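Local coordinates for UPF0255 protein frsA (Vibrio vulnificus, PDB 4I4C) that probably hydrolyses carboxylic esters and belongs to the FrsA-like family of the alpha/beta-hydrolase clan, at residues F14-A20 with N144-A149; Y49-R53 with K314-D318; S133-H139 with D203-D208. All blocks are in the same frame, centred on the assembly; numbering follows the deposited sequence.

Contact 1 (F14-A20 with N144-A149)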
loop_
_atom_site.group_PDB
_atom_site.type_symbol
_atom_site.label_atom_id
_atom_site.label_comp_id
_atom_site.label_asym_id
_atom_site.label_seq_id
_atom_site.Cartn_x
_atom_site.Cartn_y
_atom_site.Cartn_z
ATOM N N PHE A 14 6.766 -21.898 8.493
ATOM C CA PHE A 14 6.002 -22.533 7.416
ATOM C C PHE A 14 5.759 -24.032 7.611
ATOM O O PHE A 14 4.744 -24.559 7.150
ATOM C CB PHE A 14 6.684 -22.321 6.063
ATOM C CG PHE A 14 6.513 -20.946 5.506
ATOM C CD1 PHE A 14 7.618 -20.161 5.220
ATOM C CD2 PHE A 14 5.244 -20.433 5.265
ATOM C CE1 PHE A 14 7.465 -18.889 4.702
ATOM C CE2 PHE A 14 5.079 -19.155 4.744
ATOM C CZ PHE A 14 6.191 -18.380 4.462
ATOM N N VAL A 15 6.693 -24.713 8.276
ATOM C CA VAL A 15 6.634 -26.171 8.431
ATOM C C VAL A 15 5.323 -26.626 9.094
ATOM O O VAL A 15 4.758 -27.670 8.751
ATOM C CB VAL A 15 7.876 -26.713 9.196
ATOM C CG1 VAL A 15 7.865 -26.270 10.668
ATOM C CG2 VAL A 15 7.965 -28.222 9.075
ATOM N N LYS A 16 4.832 -25.803 10.016
ATOM C CA LYS A 16 3.570 -26.034 10.707
ATOM C C LYS A 16 2.379 -25.757 9.774
ATOM O O LYS A 16 1.232 -26.025 10.121
ATOM C CB LYS A 16 3.520 -25.132 11.951
ATOM C CG LYS A 16 2.321 -25.301 12.876
ATOM C CD LYS A 16 2.446 -24.383 14.086
ATOM C CE LYS A 16 1.116 -24.210 14.810
ATOM N NZ LYS A 16 0.584 -25.496 15.346
ATOM N N HIS A 17 2.653 -25.237 8.578
ATOM C CA HIS A 17 1.576 -24.796 7.687
ATOM C C HIS A 17 1.587 -25.462 6.313
ATOM O O HIS A 17 1.192 -24.849 5.327
ATOM C CB HIS A 17 1.603 -23.267 7.538
ATOM C CG HIS A 17 1.494 -22.539 8.841
ATOM N ND1 HIS A 17 2.527 -21.791 9.366
ATOM C CD2 HIS A 17 0.481 -22.465 9.737
ATOM C CE1 HIS A 17 2.154 -21.286 10.528
ATOM N NE2 HIS A 17 0.916 -21.680 10.776
ATOM N N LYS A 18 2.032 -26.715 6.255
ATOM C CA LYS A 18 2.086 -27.458 5.001
ATOM C C LYS A 18 0.713 -27.482 4.326
ATOM O O LYS A 18 0.605 -27.411 3.097
ATOM C CB LYS A 18 2.574 -28.889 5.265
ATOM C CG LYS A 18 2.514 -29.839 4.071
ATOM C CD LYS A 18 3.618 -29.553 3.058
ATOM C CE LYS A 18 3.816 -30.719 2.087
ATOM N NZ LYS A 18 2.614 -30.989 1.241
ATOM N N GLN A 19 -0.334 -27.570 5.142
ATOM C CA GLN A 19 -1.688 -27.757 4.639
ATOM C C GLN A 19 -2.584 -26.577 4.985
ATOM O O GLN A 19 -3.786 -26.750 5.149
ATOM C CB GLN A 19 -2.291 -29.025 5.242
ATOM C CG GLN A 19 -2.989 -29.917 4.250
ATOM C CD GLN A 19 -2.985 -31.371 4.688
ATOM O OE1 GLN A 19 -1.952 -32.047 4.644
ATOM N NE2 GLN A 19 -4.142 -31.860 5.118
ATOM N N ALA A 20 -2.005 -25.387 5.101
ATOM C CA ALA A 20 -2.773 -24.196 5.483
ATOM C C ALA A 20 -3.954 -23.912 4.549
ATOM O O ALA A 20 -3.913 -24.219 3.356
ATOM C CB ALA A 20 -1.867 -22.987 5.584
ATOM N N ASN A 144 -2.605 -17.829 7.261
ATOM C CA ASN A 144 -1.410 -18.316 7.948
ATOM C C ASN A 144 -0.145 -18.181 7.092
ATOM O O ASN A 144 0.907 -17.772 7.587
ATOM C CB ASN A 144 -1.580 -19.778 8.403
ATOM C CG ASN A 144 -2.653 -19.945 9.460
ATOM O OD1 ASN A 144 -3.012 -18.994 10.149
ATOM N ND2 ASN A 144 -3.164 -21.167 9.600
ATOM N N LEU A 145 -0.244 -18.527 5.811
ATOM C CA LEU A 145 0.922 -18.416 4.937
ATOM C C LEU A 145 1.349 -16.963 4.777
ATOM O O LEU A 145 2.542 -16.655 4.726
ATOM C CB LEU A 145 0.648 -19.046 3.575
ATOM C CG LEU A 145 0.511 -20.569 3.590
ATOM C CD1 LEU A 145 0.616 -21.102 2.194
ATOM C CD2 LEU A 145 1.549 -21.212 4.501
ATOM N N ALA A 146 0.362 -16.073 4.715
ATOM C CA ALA A 146 0.630 -14.659 4.518
ATOM C C ALA A 146 1.222 -14.022 5.768
ATOM O O ALA A 146 2.081 -13.155 5.670
ATOM C CB ALA A 146 -0.632 -13.929 4.105
ATOM N N ILE A 147 0.754 -14.446 6.942
ATOM C CA ILE A 147 1.278 -13.915 8.205
ATOM C C ILE A 147 2.768 -14.185 8.283
ATOM O O ILE A 147 3.564 -13.290 8.559
ATOM C CB ILE A 147 0.599 -14.573 9.427
ATOM C CG1 ILE A 147 -0.865 -14.137 9.519
ATOM C CG2 ILE A 147 1.330 -14.183 10.708
ATOM C CD1 ILE A 147 -1.034 -12.653 9.766
ATOM N N GLN A 148 3.136 -15.442 8.046
ATOM C CA GLN A 148 4.534 -15.833 7.976
ATOM C C GLN A 148 5.350 -15.063 6.925
ATOM O O GLN A 148 6.478 -14.659 7.187
ATOM C CB GLN A 148 4.632 -17.349 7.728
ATOM C CG GLN A 148 5.042 -18.117 8.953
ATOM C CD GLN A 148 6.393 -17.659 9.462
ATOM O OE1 GLN A 148 7.404 -17.787 8.770
ATOM N NE2 GLN A 148 6.416 -17.094 10.667
ATOM N N ALA A 149 4.782 -14.883 5.736
ATOM C CA ALA A 149 5.405 -14.075 4.685
ATOM C C ALA A 149 5.693 -12.641 5.154
ATOM O O ALA A 149 6.743 -12.076 4.856
ATOM C CB ALA A 149 4.508 -14.031 3.468
#
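The carbonyl oxygen of Leu145 is shared between the helix and Phe14: Leu145 O accepts the helical bond from Ala149 N at 3.0 Å, and the ring edge of Phe14 approaches it near the ring plane, CE2 to Leu145 O being 3.6 Å. No hydrogen bond crosses from 14-20 to helix 144-149; the segments meet through apolar and CH-pi contacts. Gln148 CB lies over a face of the Phe14 ring, 4.0 Å from its centroid and 30° off the normal, a CH-pi contact. Leu145 CD2 touches both Phe14 CD2 (3.9 Å) and His17 CB (3.7 Å), while Leu145 CG meets Ala20 CB at 3.9 Å. His17 and Ala20 are the ends of a type I turn, and both direct CB at the helix. With CG of His17 beside its backbone N (chi1 -57°), the imidazole comes to rest against Asn144, whose CB stands over one face, 4.0 Å from the centroid. Tyr93 stacks on Phe14 and also bonds to the backbone of Lys18, tying this N-terminal end to a further loop. The contact buries His17 ND1, and the lack of any partner for it in the model would, if anything, tend to favour the neutral imidazole.

Contact 2 (Y49-R53 with K314-D318)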
loop_
_atom_site.group_PDB
_atom_site.type_symbol
_atom_site.label_atom_id
_atom_site.label_comp_id
_atom_site.label_asym_id
_atom_site.label_seq_id
_atom_site.Cartn_x
_atom_site.Cartn_y
_atom_site.Cartn_z
ATOM N N TYR A 49 -7.382 -15.137 -8.940
ATOM C CA TYR A 49 -8.146 -14.653 -7.780
ATOM C C TYR A 49 -7.628 -13.265 -7.414
ATOM O O TYR A 49 -8.377 -12.273 -7.423
ATOM C CB TYR A 49 -7.998 -15.613 -6.595
ATOM C CG TYR A 49 -8.214 -14.954 -5.249
ATOM C CD1 TYR A 49 -9.478 -14.549 -4.841
ATOM C CD2 TYR A 49 -7.141 -14.735 -4.385
ATOM C CE1 TYR A 49 -9.666 -13.927 -3.593
ATOM C CE2 TYR A 49 -7.318 -14.140 -3.155
ATOM C CZ TYR A 49 -8.570 -13.732 -2.762
ATOM O OH TYR A 49 -8.718 -13.127 -1.530
ATOM N N ARG A 50 -6.332 -13.196 -7.122
ATOM C CA ARG A 50 -5.676 -11.919 -6.866
ATOM C C ARG A 50 -5.740 -10.988 -8.068
ATOM O O ARG A 50 -5.713 -11.435 -9.200
ATOM C CB ARG A 50 -4.213 -12.159 -6.496
ATOM C CG ARG A 50 -4.059 -12.761 -5.124
ATOM C CD ARG A 50 -2.677 -13.335 -4.946
ATOM N NE ARG A 50 -2.520 -13.987 -3.642
ATOM C CZ ARG A 50 -2.803 -15.268 -3.393
ATOM N NH1 ARG A 50 -3.312 -16.053 -4.345
ATOM N NH2 ARG A 50 -2.605 -15.756 -2.178
ATOM N N ASN A 51 -5.846 -9.687 -7.812
ATOM C CA ASN A 51 -5.566 -8.723 -8.859
ATOM C C ASN A 51 -4.054 -8.663 -9.031
ATOM O O ASN A 51 -3.330 -8.290 -8.114
ATOM C CB ASN A 51 -6.139 -7.342 -8.535
ATOM C CG ASN A 51 -5.908 -6.335 -9.658
ATOM O OD1 ASN A 51 -5.234 -5.331 -9.464
ATOM N ND2 ASN A 51 -6.450 -6.617 -10.844
ATOM N N LEU A 52 -3.592 -9.089 -10.199
ATOM C CA LEU A 52 -2.176 -9.082 -10.550
ATOM C C LEU A 52 -1.678 -7.663 -10.798
ATOM O O LEU A 52 -2.260 -6.920 -11.591
ATOM C CB LEU A 52 -1.962 -9.903 -11.818
ATOM C CG LEU A 52 -1.215 -11.210 -11.661
ATOM C CD1 LEU A 52 -1.798 -11.996 -10.513
ATOM C CD2 LEU A 52 -1.269 -11.979 -12.975
ATOM N N ARG A 53 -0.599 -7.306 -10.114
ATOM C CA ARG A 53 0.010 -5.985 -10.227
ATOM C C ARG A 53 1.419 -6.080 -10.843
ATOM O O ARG A 53 2.374 -5.522 -10.291
ATOM C CB ARG A 53 0.133 -5.373 -8.835
ATOM C CG ARG A 53 -1.132 -5.462 -7.988
ATOM C CD ARG A 53 -1.856 -4.140 -7.937
ATOM N NE ARG A 53 -3.234 -4.292 -7.463
ATOM C CZ ARG A 53 -3.640 -4.046 -6.219
ATOM N NH1 ARG A 53 -2.777 -3.631 -5.302
ATOM N NH2 ARG A 53 -4.917 -4.216 -5.893
ATOM N N LYS A 314 -13.691 -10.627 -5.996
ATOM C CA LYS A 314 -13.697 -11.132 -4.630
ATOM C C LYS A 314 -12.486 -10.697 -3.808
ATOM O O LYS A 314 -12.593 -10.517 -2.595
ATOM C CB LYS A 314 -13.793 -12.660 -4.639
ATOM C CG LYS A 314 -13.873 -13.254 -3.257
ATOM C CD LYS A 314 -13.964 -14.788 -3.279
ATOM C CE LYS A 314 -14.038 -15.297 -1.839
ATOM N NZ LYS A 314 -14.139 -16.784 -1.816
ATOM N N MET A 315 -11.330 -10.533 -4.457
ATOM C CA MET A 315 -10.119 -10.143 -3.717
ATOM C C MET A 315 -10.290 -8.818 -2.981
ATOM O O MET A 315 -9.824 -8.669 -1.857
ATOM C CB MET A 315 -8.884 -10.051 -4.615
ATOM C CG MET A 315 -7.585 -10.105 -3.801
ATOM S SD MET A 315 -6.135 -9.264 -4.472
ATOM C CE MET A 315 -6.531 -7.551 -4.112
ATOM N N TYR A 316 -10.970 -7.867 -3.609
ATOM C CA TYR A 316 -11.196 -6.558 -2.968
ATOM C C TYR A 316 -12.158 -6.657 -1.788
ATOM O O TYR A 316 -11.920 -6.070 -0.722
ATOM C CB TYR A 316 -11.649 -5.491 -3.988
ATOM C CG TYR A 316 -10.595 -5.231 -5.061
ATOM C CD1 TYR A 316 -9.538 -4.349 -4.824
ATOM C CD2 TYR A 316 -10.636 -5.886 -6.294
ATOM C CE1 TYR A 316 -8.561 -4.118 -5.784
ATOM C CE2 TYR A 316 -9.657 -5.655 -7.271
ATOM C CZ TYR A 316 -8.624 -4.767 -7.001
ATOM O OH TYR A 316 -7.643 -4.521 -7.941
ATOM N N LEU A 317 -13.243 -7.396 -1.981
ATOM C CA LEU A 317 -14.201 -7.616 -0.910
ATOM C C LEU A 317 -13.552 -8.398 0.247
ATOM O O LEU A 317 -13.835 -8.123 1.411
ATOM C CB LEU A 317 -15.442 -8.325 -1.456
ATOM C CG LEU A 317 -16.251 -7.487 -2.459
ATOM C CD1 LEU A 317 -17.272 -8.354 -3.203
ATOM C CD2 LEU A 317 -16.952 -6.334 -1.744
ATOM N N ASP A 318 -12.659 -9.340 -0.074
ATOM C CA ASP A 318 -11.942 -10.095 0.962
ATOM C C ASP A 318 -11.029 -9.165 1.774
ATOM O O ASP A 318 -11.007 -9.210 3.008
ATOM C CB ASP A 318 -11.097 -11.234 0.363
ATOM C CG ASP A 318 -11.929 -12.424 -0.174
ATOM O OD1 ASP A 318 -13.167 -12.506 0.026
ATOM O OD2 ASP A 318 -11.302 -13.318 -0.788
HETATM O O HOH W 1 -11.031 -11.895 -6.904
#
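Tyr49 OH donates to Asp318 OD2 at 2.7 Å, reaching the lone pair that points away from the other carboxylate oxygen. That other oxygen, OD1, is bonded to Tyr29 OH, so two tyrosines hold the carboxylate. A water adds a second link at the start of helix 314-323: it donates to Tyr49 O at 2.7 Å and accepts from Met315 N at 2.8 Å, serving a backbone NH of the first helical turn. Further along, Arg53 NE bonds Asn51 OD1 at 3.0 Å with a nearly straight N-H...O angle of 176°, in the plane of both the amide and the guanidinium, which fixes how the two flat groups are turned. Arg53 NH2 also gives a weak bond to Tyr316 OH (3.4 Å), and its stronger partner is the carboxylate of Asp203. Packing centres on Met315. Its CG covers one face of the Tyr49 ring, 3.9 Å from Tyr49 CZ, and SD receives a weak bond from Asn51 N (3.4 Å). The bend at the last torsion (chi3 76°) turns the methyl CE toward the Arg53 guanidinium. Arg50 sends its guanidinium away from the helix, to Asp88 and Tyr137 O. The helix belongs to the insertion between strands 291-295 and 358-363, a common place for a lid in alpha/beta hydrolases. Tyr316, about 4 Å at nearest atoms from the bound hexanoic acid, puts this junction of the probable lid and the loop before helix 54-60 beside the ligand pocket.

Contact 3 (S133-H139 with D203-D208)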
loop_
_atom_site.group_PDB
_atom_site.type_symbol
_atom_site.label_atom_id
_atom_site.label_comp_id
_atom_site.label_asym_id
_atom_site.label_seq_id
_atom_site.Cartn_x
_atom_site.Cartn_y
_atom_site.Cartn_z
ATOM N N SER A 133 6.645 -9.799 0.775
ATOM C CA SER A 133 5.427 -8.989 0.841
ATOM C C SER A 133 4.417 -9.433 -0.215
ATOM O O SER A 133 3.240 -9.662 0.081
ATOM C CB SER A 133 5.748 -7.495 0.688
ATOM O OG SER A 133 4.555 -6.725 0.632
ATOM N N ILE A 134 4.876 -9.556 -1.451
ATOM C CA ILE A 134 4.032 -10.092 -2.522
ATOM C C ILE A 134 3.517 -11.512 -2.214
ATOM O O ILE A 134 2.356 -11.841 -2.490
ATOM C CB ILE A 134 4.794 -10.082 -3.859
ATOM C CG1 ILE A 134 5.057 -8.630 -4.282
ATOM C CG2 ILE A 134 4.026 -10.851 -4.915
ATOM C CD1 ILE A 134 6.153 -8.455 -5.309
ATOM N N ALA A 135 4.381 -12.352 -1.641
ATOM C CA ALA A 135 3.965 -13.687 -1.188
ATOM C C ALA A 135 2.729 -13.625 -0.281
ATOM O O ALA A 135 1.848 -14.482 -0.349
ATOM C CB ALA A 135 5.120 -14.404 -0.474
ATOM N N GLY A 136 2.666 -12.603 0.571
ATOM C CA GLY A 136 1.557 -12.484 1.498
ATOM C C GLY A 136 0.369 -11.713 0.932
ATOM O O GLY A 136 -0.751 -11.783 1.451
ATOM N N TYR A 137 0.621 -10.951 -0.123
ATOM C CA TYR A 137 -0.439 -10.154 -0.754
ATOM C C TYR A 137 -1.616 -11.057 -1.077
ATOM O O TYR A 137 -1.413 -12.170 -1.606
ATOM C CB TYR A 137 0.113 -9.521 -2.034
ATOM C CG TYR A 137 -0.901 -8.938 -2.998
ATOM C CD1 TYR A 137 -1.349 -7.619 -2.869
ATOM C CD2 TYR A 137 -1.362 -9.681 -4.080
ATOM C CE1 TYR A 137 -2.258 -7.079 -3.781
ATOM C CE2 TYR A 137 -2.268 -9.150 -4.994
ATOM C CZ TYR A 137 -2.712 -7.844 -4.844
ATOM O OH TYR A 137 -3.610 -7.313 -5.767
ATOM N N PRO A 138 -2.847 -10.594 -0.774
ATOM C CA PRO A 138 -3.191 -9.255 -0.263
ATOM C C PRO A 138 -3.320 -9.134 1.265
ATOM O O PRO A 138 -4.051 -8.257 1.755
ATOM C CB PRO A 138 -4.561 -9.019 -0.885
ATOM C CG PRO A 138 -5.198 -10.385 -0.788
ATOM C CD PRO A 138 -4.059 -11.355 -1.124
ATOM N N HIS A 139 -2.649 -9.998 2.014
ATOM C CA HIS A 139 -2.524 -9.815 3.463
ATOM C C HIS A 139 -3.854 -9.906 4.204
ATOM O O HIS A 139 -4.213 -9.019 4.984
ATOM C CB HIS A 139 -1.812 -8.491 3.761
ATOM C CG HIS A 139 -0.564 -8.312 2.961
ATOM N ND1 HIS A 139 0.542 -9.117 3.127
ATOM C CD2 HIS A 139 -0.250 -7.433 1.978
ATOM C CE1 HIS A 139 1.485 -8.742 2.284
ATOM N NE2 HIS A 139 1.032 -7.719 1.578
ATOM N N ASP A 203 -3.823 -3.037 0.715
ATOM C CA ASP A 203 -3.170 -4.318 0.418
ATOM C C ASP A 203 -1.656 -4.204 0.220
ATOM O O ASP A 203 -1.019 -5.102 -0.345
ATOM C CB ASP A 203 -3.844 -5.057 -0.753
ATOM C CG ASP A 203 -3.883 -4.238 -2.030
ATOM O OD1 ASP A 203 -2.999 -3.392 -2.247
ATOM O OD2 ASP A 203 -4.810 -4.453 -2.837
ATOM N N SER A 204 -1.087 -3.095 0.688
ATOM C CA SER A 204 0.365 -2.943 0.671
ATOM C C SER A 204 0.875 -2.981 2.106
ATOM O O SER A 204 0.099 -2.841 3.050
ATOM C CB SER A 204 0.754 -1.598 0.029
ATOM O OG SER A 204 0.607 -1.616 -1.388
ATOM N N LEU A 205 2.179 -3.157 2.267
ATOM C CA LEU A 205 2.815 -3.005 3.567
ATOM C C LEU A 205 3.712 -1.776 3.474
ATOM O O LEU A 205 4.152 -1.403 2.380
ATOM C CB LEU A 205 3.658 -4.248 3.916
ATOM C CG LEU A 205 3.066 -5.661 3.867
ATOM C CD1 LEU A 205 4.173 -6.673 4.143
ATOM C CD2 LEU A 205 1.912 -5.869 4.845
ATOM N N GLN A 206 4.008 -1.156 4.613
ATOM C CA GLN A 206 4.791 0.081 4.620
ATOM C C GLN A 206 6.220 -0.115 4.110
ATOM O O GLN A 206 6.912 0.843 3.734
ATOM C CB GLN A 206 4.791 0.697 6.017
ATOM C CG GLN A 206 5.462 -0.137 7.089
ATOM C CD GLN A 206 5.601 0.658 8.366
ATOM O OE1 GLN A 206 6.517 1.452 8.499
ATOM N NE2 GLN A 206 4.673 0.471 9.298
ATOM N N THR A 207 6.645 -1.376 4.088
ATOM C CA THR A 207 7.982 -1.736 3.652
ATOM C C THR A 207 8.047 -1.947 2.122
ATOM O O THR A 207 9.062 -2.388 1.601
ATOM C CB THR A 207 8.501 -2.995 4.433
ATOM O OG1 THR A 207 7.474 -3.979 4.490
ATOM C CG2 THR A 207 8.882 -2.633 5.872
ATOM N N ASP A 208 6.974 -1.613 1.405
ATOM C CA ASP A 208 6.920 -1.851 -0.043
ATOM C C ASP A 208 7.353 -0.639 -0.869
ATOM O O ASP A 208 7.137 -0.618 -2.074
ATOM C CB ASP A 208 5.502 -2.265 -0.501
ATOM C CG ASP A 208 5.037 -3.587 0.095
ATOM O OD1 ASP A 208 5.857 -4.271 0.738
ATOM O OD2 ASP A 208 3.845 -3.937 -0.081
#
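Ser133, in the last turn of helix 121-136, donates from OG to Asp208 OD1 at 2.8 Å, across to the loop that follows strand 193-199 of the alpha/beta-hydrolase sheet. In this fold the loop at that position commonly contributes to the oxyanion hole, and here the nearby Gly201 and Leu202 line the hexanoic acid site. The serine reaches out because OG is anti to the backbone N (chi1 175°); it meets OD1 on the syn side, 19° out of the carboxylate plane. Asp208 OD2 meanwhile accepts from Leu205 N at 3.0 Å, well above that plane, so one carboxylate both holds its own loop in a turn and joins it to the helix. Tyr137, where the helical backbone ends, lies side by side with Asp203, its CE1 3.7 Å from Asp203 CG. Their polar ends go elsewhere: Tyr137 OH to Asn51 O, and the Asp203 carboxylate to Arg53. Pro138 follows through a cis peptide bond and sets its CB 4.0 Å from Asp203 CB. The turn then closes with His139 N bonded to Gly136 O at 2.7 Å. The imidazole is met on both faces and at one edge: Asp203 O faces that edge, 3.4 Å from His139 CD2, and Tyr137 N lies over one face, toward the rim. Over the opposite face sits the Leu205 methyl CD2, 3.7 Å from the centroid of the His139 ring and only 2° off its normal.

Overall arrangement
Along the chain the segments run 14-20, 49-53, 133-139, 144-149, 203-208, 314-318, so contact 1 crosses both others, while contact 3 falls wholly between the two halves of contact 2. The centres of contact 1 and contact 2 lie about 20 Å apart. Those of contact 1 and contact 3 are about 15 Å apart, and those of contact 2 and contact 3 about 13 Å. Contacts 1 and 3 meet where the successive helices 121-136 and 144-163 pack, Ala146 and Ala149 against Gly136. Tyr137, probably hydrogen-bonded to Asn51 and Arg50, links contacts 2 and 3, which join the N-terminal helical part to helix 314-323 and the loop after strand 193-199 beside the ligand pocket; contact 1 fastens the first modelled residues to that part.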